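Local coordinates for putative ABC transporter subunit, substrate-binding component (Rhodopseudomonas palustris, PDB 4EVQ), which binds 4-hydroxybenzoate and probably delivers such lignin-derived aromatic acids to an ABC transporter as its solute-binding component, at residues Ile147-Thr156 and Phe171-Gly180; Asp254-Asp265 and Phe345-Val356. All coordinates share one frame; numbering follows the deposited sequence. Where two conformers were deposited one is given.

Interaction 1. Residues Ile147-Thr156 and Phe171-Gly180; sequences IKAGLKKAVT and FKKSFTAGKG
Phe175 holds CG anti to the backbone N (chi1 -160°), which swings its ring off helix 162-177 toward Ile147. Ile147 in turn places CG1 anti to its carbonyl carbon, and chi2 of -63° then turns the terminal CD1 over one face of the Phe175 ring, a CH-pi contact 3.9 Å from CD1 to the ring centroid. The opposite face of that ring takes Phe171 CZ, and having both faces occupied probably limits the ring's rotation. Backbone lies close to the ring as well: Phe175 CZ is 3.7 Å from Leu151 O, and Lys153 N sits at the edge, near the ring plane. The contact joins strand 153-159 and helix 162-177 of the beta-alpha-beta unit completed by strand 181-188, with Ile147 coming from the preceding helix 135-148; strand 153-156 and helix 171-177 run nearly antiparallel at 172°. Small residues suit the strand here: Ala154 CB fits at the edge of Phe171, 3.7 Å from CZ, and also touches Phe175 CE2 at 3.8 Å. Thr156 lays its methyl CG2 against Phe171 CE2 at 3.5 Å, while its OG1 bonds to Asp185. The helix ends in a Schellman motif with Lys179 at positive phi, and Gly180 N donates to Phe175 O. A side chain at Gly180 would run into Phe175 CE2; one at Gly178 would strike Ile147 CG1.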
loop_
_atom_site.group_PDB
_atom_site.type_symbol
_atom_site.label_atom_id
_atom_site.label_comp_id
_atom_site.label_asym_id
_atom_site.label_seq_id
_atom_site.Cartn_x
_atom_site.Cartn_y
_atom_site.Cartn_z
ATOM N N ILE A 147 16.557 -2.662 -14.242
ATOM C CA ILE A 147 17.866 -2.335 -14.842
ATOM C C ILE A 147 18.883 -3.352 -14.360
ATOM O O ILE A 147 19.689 -3.853 -15.173
ATOM C CB ILE A 147 18.244 -0.906 -14.485
ATOM C CG1 ILE A 147 17.337 0.123 -15.206
ATOM C CG2 ILE A 147 19.751 -0.659 -14.812
ATOM C CD1 ILE A 147 17.409 0.127 -16.727
ATOM N N LYS A 148 18.882 -3.666 -13.075
ATOM C CA LYS A 148 19.869 -4.611 -12.536
ATOM C C LYS A 148 19.714 -5.978 -13.196
ATOM O O LYS A 148 20.717 -6.708 -13.402
ATOM C CB LYS A 148 19.708 -4.667 -11.013
ATOM C CG LYS A 148 20.688 -5.524 -10.238
ATOM C CD LYS A 148 20.428 -5.479 -8.727
ATOM C CE LYS A 148 21.461 -6.344 -7.989
ATOM N NZ LYS A 148 21.217 -6.433 -6.533
ATOM N N ALA A 149 18.489 -6.317 -13.607
ATOM C CA ALA A 149 18.200 -7.569 -14.298
ATOM C C ALA A 149 18.607 -7.546 -15.784
ATOM O O ALA A 149 18.447 -8.542 -16.466
ATOM C CB ALA A 149 16.699 -7.950 -14.173
ATOM N N GLY A 150 19.065 -6.409 -16.289
ATOM C CA GLY A 150 19.511 -6.316 -17.672
ATOM C C GLY A 150 18.458 -5.931 -18.696
ATOM O O GLY A 150 18.702 -5.987 -19.890
ATOM N N LEU A 151 17.295 -5.480 -18.229
ATOM C CA LEU A 151 16.244 -5.032 -19.122
ATOM C C LEU A 151 16.477 -3.615 -19.617
ATOM O O LEU A 151 17.066 -2.788 -18.921
ATOM C CB LEU A 151 14.913 -5.091 -18.362
ATOM C CG LEU A 151 14.545 -6.516 -17.983
ATOM C CD1 LEU A 151 13.465 -6.490 -16.955
ATOM C CD2 LEU A 151 14.126 -7.395 -19.173
ATOM N N LYS A 152 16.003 -3.330 -20.827
ATOM C CA LYS A 152 16.407 -2.132 -21.540
ATOM C C LYS A 152 15.294 -1.392 -22.276
ATOM O O LYS A 152 15.491 -0.273 -22.728
ATOM C CB LYS A 152 17.509 -2.488 -22.611
ATOM C CG LYS A 152 18.774 -3.217 -22.126
ATOM C CD LYS A 152 19.888 -3.134 -23.181
ATOM C CE LYS A 152 19.382 -3.468 -24.600
ATOM N NZ LYS A 152 20.419 -3.256 -25.690
ATOM N N LYS A 153 14.135 -2.031 -22.470
ATOM C CA LYS A 153 13.139 -1.499 -23.396
ATOM C C LYS A 153 11.736 -1.838 -22.875
ATOM O O LYS A 153 11.213 -2.906 -23.140
ATOM C CB LYS A 153 13.339 -2.113 -24.777
ATOM C CG LYS A 153 12.394 -1.589 -25.854
ATOM C CD LYS A 153 12.569 -2.367 -27.180
ATOM C CE LYS A 153 11.607 -1.917 -28.236
ATOM N NZ LYS A 153 11.676 -2.761 -29.503
ATOM N N ALA A 154 11.138 -0.900 -22.123
ATOM C CA ALA A 154 9.919 -1.188 -21.409
ATOM C C ALA A 154 8.703 -0.537 -22.024
ATOM O O ALA A 154 8.789 0.536 -22.639
ATOM C CB ALA A 154 10.034 -0.661 -19.963
ATOM N N VAL A 155 7.566 -1.190 -21.853
ATOM C CA VAL A 155 6.271 -0.525 -21.987
ATOM C C VAL A 155 5.605 -0.554 -20.610
ATOM O O VAL A 155 5.703 -1.555 -19.900
ATOM C CB VAL A 155 5.359 -1.258 -22.994
ATOM C CG1 VAL A 155 3.911 -0.725 -22.965
ATOM C CG2 VAL A 155 5.923 -1.164 -24.384
ATOM N N THR A 156 4.951 0.548 -20.222
ATOM C CA THR A 156 4.204 0.582 -18.970
ATOM C C THR A 156 2.701 0.522 -19.244
ATOM O O THR A 156 2.238 0.978 -20.318
ATOM C CB THR A 156 4.493 1.814 -18.116
ATOM O OG1 THR A 156 3.934 2.951 -18.736
ATOM C CG2 THR A 156 5.971 2.006 -17.900
ATOM N N PHE A 171 9.123 4.651 -11.693
ATOM C CA PHE A 171 9.742 3.637 -12.498
ATOM C C PHE A 171 10.535 4.273 -13.648
ATOM O O PHE A 171 11.665 3.889 -13.932
ATOM C CB PHE A 171 8.653 2.692 -13.054
ATOM C CG PHE A 171 9.094 1.950 -14.296
ATOM C CD1 PHE A 171 9.901 0.844 -14.211
ATOM C CD2 PHE A 171 8.746 2.425 -15.537
ATOM C CE1 PHE A 171 10.425 0.257 -15.374
ATOM C CE2 PHE A 171 9.229 1.813 -16.686
ATOM C CZ PHE A 171 10.074 0.721 -16.576
ATOM N N LYS A 172 9.930 5.215 -14.341
ATOM C CA LYS A 172 10.555 5.785 -15.539
ATOM C C LYS A 172 11.829 6.511 -15.121
ATOM O O LYS A 172 12.826 6.452 -15.836
ATOM C CB LYS A 172 9.629 6.746 -16.277
ATOM C CG LYS A 172 8.498 6.068 -16.993
ATOM C CD LYS A 172 7.484 7.057 -17.552
ATOM C CE LYS A 172 8.043 7.848 -18.613
ATOM N NZ LYS A 172 6.938 8.791 -19.077
ATOM N N LYS A 173 11.807 7.200 -13.996
ATOM C CA LYS A 173 13.005 7.887 -13.547
ATOM C C LYS A 173 14.145 6.950 -13.316
ATOM O O LYS A 173 15.257 7.229 -13.768
ATOM C CB LYS A 173 12.717 8.715 -12.311
ATOM C CG LYS A 173 11.839 9.902 -12.618
ATOM C CD LYS A 173 11.440 10.644 -11.365
ATOM C CE LYS A 173 10.343 11.647 -11.690
ATOM N NZ LYS A 173 9.654 12.128 -10.466
ATOM N N SER A 174 13.951 5.843 -12.642
ATOM C CA SER A 174 15.075 4.955 -12.379
ATOM C C SER A 174 15.430 4.081 -13.557
ATOM O O SER A 174 16.614 3.691 -13.713
ATOM C CB SER A 174 14.832 4.100 -11.127
ATOM O OG SER A 174 13.754 3.224 -11.360
ATOM N N PHE A 175 14.468 3.798 -14.421
ATOM C CA PHE A 175 14.751 3.002 -15.602
ATOM C C PHE A 175 15.530 3.815 -16.613
ATOM O O PHE A 175 16.536 3.317 -17.175
ATOM C CB PHE A 175 13.443 2.507 -16.209
ATOM C CG PHE A 175 13.604 1.298 -17.121
ATOM C CD1 PHE A 175 13.874 0.049 -16.605
ATOM C CD2 PHE A 175 13.502 1.426 -18.505
ATOM C CE1 PHE A 175 14.018 -1.062 -17.435
ATOM C CE2 PHE A 175 13.618 0.304 -19.323
ATOM C CZ PHE A 175 13.863 -0.922 -18.791
ATOM N N THR A 176 15.139 5.056 -16.825
ATOM C CA THR A 176 15.871 5.889 -17.754
ATOM C C THR A 176 17.214 6.374 -17.174
ATOM O O THR A 176 18.160 6.571 -17.957
ATOM C CB THR A 176 15.054 7.112 -18.231
ATOM O OG1 THR A 176 14.808 8.004 -17.145
ATOM C CG2 THR A 176 13.749 6.686 -18.869
ATOM N N ALA A 177 17.331 6.597 -15.862
ATOM C CA ALA A 177 18.648 6.927 -15.266
ATOM C C ALA A 177 19.586 5.778 -15.497
ATOM O O ALA A 177 20.803 6.013 -15.693
ATOM C CB ALA A 177 18.520 7.213 -13.782
ATOM N N GLY A 178 19.121 4.546 -15.486
ATOM C CA GLY A 178 19.934 3.387 -15.757
ATOM C C GLY A 178 20.123 3.105 -17.241
ATOM O O GLY A 178 20.592 2.006 -17.579
ATOM N N LYS A 179 19.684 4.055 -18.096
ATOM C CA LYS A 179 19.867 4.054 -19.561
ATOM C C LYS A 179 18.951 3.099 -20.294
ATOM O O LYS A 179 19.139 2.779 -21.468
ATOM C CB LYS A 179 21.348 3.832 -19.961
ATOM C CG LYS A 179 22.284 4.890 -19.316
ATOM C CD LYS A 179 21.831 6.317 -19.575
ATOM C CE LYS A 179 21.952 6.700 -21.054
ATOM N NZ LYS A 179 20.979 7.815 -21.383
ATOM N N GLY A 180 17.914 2.648 -19.580
ATOM C CA GLY A 180 16.801 1.983 -20.250
ATOM C C GLY A 180 15.950 2.983 -20.997
ATOM O O GLY A 180 16.024 4.176 -20.774
#

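Interaction 2. Residues Asp254-Asp265 and Phe345-Val356; sequences DGIKTVLHYVSD and FYLRELKGGKSV
Arg348 reaches across the sheet to Thr258, its partner in an antiparallel hydrogen-bonded pair. CB and CG run close to Thr258 O, 3.7 Å from CB. CD lies 3.5 Å from Tyr262 O and packs against Val263 CG2, and a bend at chi3 (-51°) turns the guanidinium side-on to the threonine. NE donates to Thr258 OG1 at 2.9 Å and NH2 to the same oxygen at 3.0 Å, both nearly in the guanidinium plane, while NH1 makes a weak bond to Tyr262 O. Leu260 CD2 packs on one face of the planar group and Ser355 OG lies over the centre of the other. With an alanine in place of this arginine, Asp243 is likely to lose its salt-bridge partner, NH2, and a gap would probably open between Leu260 and Ser355. At the far end, Asp254 OD1 accepts from Gly352 N at 3.0 Å, tying down a turn whose positive phi favours glycine. Val259 and Leu347 meet on the other face, CG2 to CD1 at 4.1 Å. Strand 257-260 runs parallel to strand 235-238 on one flank and antiparallel to strand 345-351 on the other; Val259 and Phe345 touch helix 135-148, Leu260 and Tyr262 helix 288-306.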
loop_
_atom_site.group_PDB
_atom_site.type_symbol
_atom_site.label_atom_id
_atom_site.label_comp_id
_atom_site.label_asym_id
_atom_site.label_seq_id
_atom_site.Cartn_x
_atom_site.Cartn_y
_atom_site.Cartn_z
ATOM N N ASP A 254 2.717 -17.622 -12.800
ATOM C CA ASP A 254 4.048 -18.092 -12.524
ATOM C C ASP A 254 5.044 -17.302 -13.351
ATOM O O ASP A 254 4.886 -17.116 -14.561
ATOM C CB ASP A 254 4.203 -19.579 -12.844
ATOM C CG ASP A 254 3.586 -20.523 -11.785
ATOM O OD1 ASP A 254 3.556 -20.154 -10.586
ATOM O OD2 ASP A 254 3.269 -21.696 -12.177
ATOM N N GLY A 255 6.083 -16.851 -12.667
ATOM C CA GLY A 255 7.201 -16.149 -13.257
ATOM C C GLY A 255 7.109 -14.628 -13.248
ATOM O O GLY A 255 8.061 -13.954 -13.594
ATOM N N ILE A 256 5.972 -14.081 -12.830
ATOM C CA ILE A 256 5.881 -12.629 -12.714
ATOM C C ILE A 256 6.845 -12.152 -11.632
ATOM O O ILE A 256 6.910 -12.737 -10.555
ATOM C CB ILE A 256 4.417 -12.183 -12.389
ATOM C CG1 ILE A 256 3.488 -12.524 -13.563
ATOM C CG2 ILE A 256 4.365 -10.689 -12.057
ATOM C CD1 ILE A 256 2.057 -12.271 -13.217
ATOM N N LYS A 257 7.563 -11.081 -11.922
ATOM C CA LYS A 257 8.523 -10.519 -10.991
ATOM C C LYS A 257 7.947 -9.217 -10.424
ATOM O O LYS A 257 7.396 -8.403 -11.134
ATOM C CB LYS A 257 9.822 -10.201 -11.704
ATOM C CG LYS A 257 10.542 -11.446 -12.192
ATOM C CD LYS A 257 11.697 -11.751 -11.338
ATOM C CE LYS A 257 12.394 -13.059 -11.674
ATOM N NZ LYS A 257 12.783 -13.241 -13.064
ATOM N N THR A 258 8.092 -9.026 -9.115
ATOM C CA THR A 258 7.614 -7.811 -8.483
ATOM C C THR A 258 8.585 -7.346 -7.419
ATOM O O THR A 258 9.448 -8.082 -6.958
ATOM C CB THR A 258 6.205 -7.949 -7.842
ATOM O OG1 THR A 258 6.223 -8.899 -6.779
ATOM C CG2 THR A 258 5.144 -8.345 -8.835
ATOM N N VAL A 259 8.448 -6.076 -7.058
ATOM C CA VAL A 259 9.177 -5.514 -5.927
ATOM C C VAL A 259 8.162 -5.033 -4.895
ATOM O O VAL A 259 7.191 -4.351 -5.249
ATOM C CB VAL A 259 10.108 -4.393 -6.384
ATOM C CG1 VAL A 259 10.667 -3.638 -5.201
ATOM C CG2 VAL A 259 11.251 -4.956 -7.249
ATOM N N LEU A 260 8.365 -5.399 -3.637
ATOM C CA LEU A 260 7.438 -4.987 -2.584
ATOM C C LEU A 260 8.171 -5.021 -1.253
ATOM O O LEU A 260 9.082 -5.801 -1.039
ATOM C CB LEU A 260 6.202 -5.932 -2.517
ATOM C CG LEU A 260 4.962 -5.382 -1.809
ATOM C CD1 LEU A 260 4.372 -4.190 -2.541
ATOM C CD2 LEU A 260 3.933 -6.529 -1.690
ATOM N N HIS A 261 7.635 -4.235 -0.334
ATOM C CA HIS A 261 8.074 -4.151 1.054
ATOM C C HIS A 261 7.616 -5.296 1.949
ATOM O O HIS A 261 7.872 -5.287 3.137
ATOM C CB HIS A 261 7.697 -2.781 1.612
ATOM C CG HIS A 261 6.272 -2.425 1.404
ATOM N ND1 HIS A 261 5.771 -2.176 0.143
ATOM C CD2 HIS A 261 5.258 -2.226 2.273
ATOM C CE1 HIS A 261 4.489 -1.889 0.244
ATOM N NE2 HIS A 261 4.154 -1.901 1.521
ATOM N N TYR A 262 6.937 -6.282 1.394
ATOM C CA TYR A 262 6.537 -7.478 2.144
ATOM C C TYR A 262 6.609 -8.701 1.244
ATOM O O TYR A 262 6.357 -8.598 0.056
ATOM C CB TYR A 262 5.092 -7.335 2.681
ATOM C CG TYR A 262 4.646 -8.520 3.472
ATOM C CD1 TYR A 262 5.192 -8.817 4.725
ATOM C CD2 TYR A 262 3.633 -9.353 2.982
ATOM C CE1 TYR A 262 4.803 -9.925 5.419
ATOM C CE2 TYR A 262 3.230 -10.468 3.700
ATOM C CZ TYR A 262 3.804 -10.736 4.928
ATOM O OH TYR A 262 3.380 -11.855 5.616
ATOM N N VAL A 263 6.989 -9.832 1.825
ATOM C CA VAL A 263 6.888 -11.135 1.168
ATOM C C VAL A 263 6.422 -12.093 2.248
ATOM O O VAL A 263 6.881 -12.009 3.376
ATOM C CB VAL A 263 8.238 -11.685 0.671
ATOM C CG1 VAL A 263 7.993 -12.716 -0.456
ATOM C CG2 VAL A 263 9.162 -10.679 0.274
ATOM N N SER A 264 5.506 -13.014 1.932
ATOM C CA SER A 264 4.892 -13.769 3.018
ATOM C C SER A 264 5.841 -14.725 3.671
ATOM O O SER A 264 5.586 -15.091 4.806
ATOM C CB SER A 264 3.609 -14.476 2.606
ATOM O OG SER A 264 3.897 -15.318 1.581
ATOM N N ASP A 265 6.936 -15.066 2.997
ATOM C CA ASP A 265 7.920 -15.991 3.530
ATOM C C ASP A 265 8.975 -15.365 4.410
ATOM O O ASP A 265 9.898 -16.060 4.811
ATOM C CB ASP A 265 8.595 -16.848 2.399
ATOM C CG ASP A 265 9.409 -16.032 1.402
ATOM O OD1 ASP A 265 9.635 -14.847 1.635
ATOM O OD2 ASP A 265 9.877 -16.616 0.371
ATOM N N PHE A 345 12.817 -3.002 0.408
ATOM C CA PHE A 345 12.016 -3.523 -0.697
ATOM C C PHE A 345 12.669 -4.786 -1.208
ATOM O O PHE A 345 13.862 -4.818 -1.473
ATOM C CB PHE A 345 11.845 -2.494 -1.816
ATOM C CG PHE A 345 10.989 -1.325 -1.436
ATOM C CD1 PHE A 345 9.604 -1.382 -1.579
ATOM C CD2 PHE A 345 11.550 -0.185 -0.908
ATOM C CE1 PHE A 345 8.779 -0.325 -1.191
ATOM C CE2 PHE A 345 10.721 0.864 -0.534
ATOM C CZ PHE A 345 9.336 0.800 -0.710
ATOM N N TYR A 346 11.883 -5.835 -1.337
ATOM C CA TYR A 346 12.359 -7.136 -1.784
ATOM C C TYR A 346 11.973 -7.424 -3.232
ATOM O O TYR A 346 10.867 -7.090 -3.664
ATOM C CB TYR A 346 11.755 -8.225 -0.880
ATOM C CG TYR A 346 11.849 -7.913 0.622
ATOM C CD1 TYR A 346 13.015 -8.149 1.337
ATOM C CD2 TYR A 346 10.765 -7.399 1.324
ATOM C CE1 TYR A 346 13.096 -7.866 2.697
ATOM C CE2 TYR A 346 10.842 -7.106 2.684
ATOM C CZ TYR A 346 12.015 -7.357 3.366
ATOM O OH TYR A 346 12.144 -7.089 4.728
ATOM N N LEU A 347 12.891 -8.050 -3.965
ATOM C CA LEU A 347 12.602 -8.615 -5.257
ATOM C C LEU A 347 11.893 -9.929 -5.023
ATOM O O LEU A 347 12.302 -10.698 -4.165
ATOM C CB LEU A 347 13.909 -8.831 -6.041
ATOM C CG LEU A 347 13.760 -9.478 -7.423
ATOM C CD1 LEU A 347 13.032 -8.526 -8.376
ATOM C CD2 LEU A 347 15.164 -9.859 -7.954
ATOM N N ARG A 348 10.832 -10.173 -5.777
ATOM C CA ARG A 348 10.010 -11.360 -5.595
ATOM C C ARG A 348 9.669 -11.980 -6.939
ATOM O O ARG A 348 9.645 -11.295 -7.946
ATOM C CB ARG A 348 8.684 -11.022 -4.907
ATOM C CG ARG A 348 8.856 -10.032 -3.750
ATOM C CD ARG A 348 7.593 -9.716 -3.021
ATOM N NE ARG A 348 6.505 -9.328 -3.908
ATOM C CZ ARG A 348 5.220 -9.368 -3.572
ATOM N NH1 ARG A 348 4.874 -9.676 -2.339
ATOM N NH2 ARG A 348 4.299 -9.125 -4.464
ATOM N N GLU A 349 9.309 -13.245 -6.912
ATOM C CA GLU A 349 8.748 -13.905 -8.084
ATOM C C GLU A 349 7.532 -14.685 -7.642
ATOM O O GLU A 349 7.553 -15.349 -6.592
ATOM C CB GLU A 349 9.768 -14.881 -8.726
ATOM C CG GLU A 349 9.274 -15.571 -9.982
ATOM C CD GLU A 349 10.318 -16.461 -10.609
ATOM O OE1 GLU A 349 11.488 -16.378 -10.214
ATOM O OE2 GLU A 349 9.928 -17.246 -11.494
ATOM N N LEU A 350 6.482 -14.649 -8.442
ATOM C CA LEU A 350 5.328 -15.472 -8.173
ATOM C C LEU A 350 5.647 -16.876 -8.661
ATOM O O LEU A 350 5.990 -17.077 -9.841
ATOM C CB LEU A 350 4.120 -14.833 -8.856
ATOM C CG LEU A 350 2.738 -15.396 -8.759
ATOM C CD1 LEU A 350 2.444 -15.732 -7.302
ATOM C CD2 LEU A 350 1.753 -14.424 -9.391
ATOM N N LYS A 351 5.635 -17.845 -7.751
ATOM C CA LYS A 351 5.923 -19.234 -8.084
ATOM C C LYS A 351 5.096 -20.108 -7.192
ATOM O O LYS A 351 5.171 -20.017 -5.971
ATOM C CB LYS A 351 7.398 -19.538 -7.844
ATOM C CG LYS A 351 7.860 -20.741 -8.668
ATOM C CD LYS A 351 7.780 -20.477 -10.191
ATOM C CE LYS A 351 8.129 -21.713 -10.961
ATOM N NZ LYS A 351 6.920 -22.260 -11.575
ATOM N N GLY A 352 4.312 -20.994 -7.785
ATOM C CA GLY A 352 3.580 -21.948 -6.993
ATOM C C GLY A 352 2.446 -21.377 -6.186
ATOM O O GLY A 352 2.070 -21.953 -5.169
ATOM N N GLY A 353 1.870 -20.273 -6.651
ATOM C CA GLY A 353 0.744 -19.692 -5.954
ATOM C C GLY A 353 1.076 -18.770 -4.796
ATOM O O GLY A 353 0.197 -18.467 -4.007
ATOM N N LYS A 354 2.317 -18.327 -4.714
ATOM C CA LYS A 354 2.719 -17.348 -3.714
ATOM C C LYS A 354 3.932 -16.613 -4.258
ATOM O O LYS A 354 4.634 -17.113 -5.137
ATOM C CB LYS A 354 3.029 -18.013 -2.380
ATOM C CG LYS A 354 4.133 -19.023 -2.466
ATOM C CD LYS A 354 4.073 -19.995 -1.295
ATOM C CE LYS A 354 5.405 -20.063 -0.531
ATOM N NZ LYS A 354 6.511 -20.551 -1.407
ATOM N N SER A 355 4.224 -15.434 -3.727
ATOM C CA SER A 355 5.452 -14.727 -4.074
ATOM C C SER A 355 6.538 -15.226 -3.159
ATOM O O SER A 355 6.318 -15.422 -1.982
ATOM C CB SER A 355 5.299 -13.213 -3.935
ATOM O OG SER A 355 4.595 -12.686 -5.037
ATOM N N VAL A 356 7.715 -15.474 -3.727
ATOM C CA VAL A 356 8.882 -15.879 -2.968
ATOM C C VAL A 356 9.935 -14.802 -3.051
ATOM O O VAL A 356 10.017 -14.060 -4.005
ATOM C CB VAL A 356 9.426 -17.214 -3.438
ATOM C CG1 VAL A 356 8.357 -18.293 -3.325
ATOM C CG2 VAL A 356 9.892 -17.115 -4.837
HETATM O O HOH W 1 2.245 -18.738 -8.915
HETATM O O HOH W 2 10.526 -15.077 -13.843
HETATM O O HOH W 3 5.632 -11.443 -7.288
HETATM O O HOH W 4 5.818 -16.349 0.340
#

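Both interactions belong to the same seven-stranded sheet. Interaction 1, about 23 Å from the chain centre to its own, packs a helix and its C-terminal turn on a strand near one margin through aromatic rings and methyl groups. Interaction 2, about 15 Å out, joins neighbouring strands toward the other margin by backbone hydrogen bonds, supplemented by a buried arginine. In each, one end is buried (Thr156 and Phe171; His261 and Phe345), and exposure rises toward Lys152 and Lys179 or the Asp254 and Gly352 turn. Helix 135-148 contributes Ile147 to interaction 1 and touches Val259 of interaction 2. The side chain of Leu260 is about 8 Å from bound p-hydroxybenzoic acid, that of Phe171 about 14 Å.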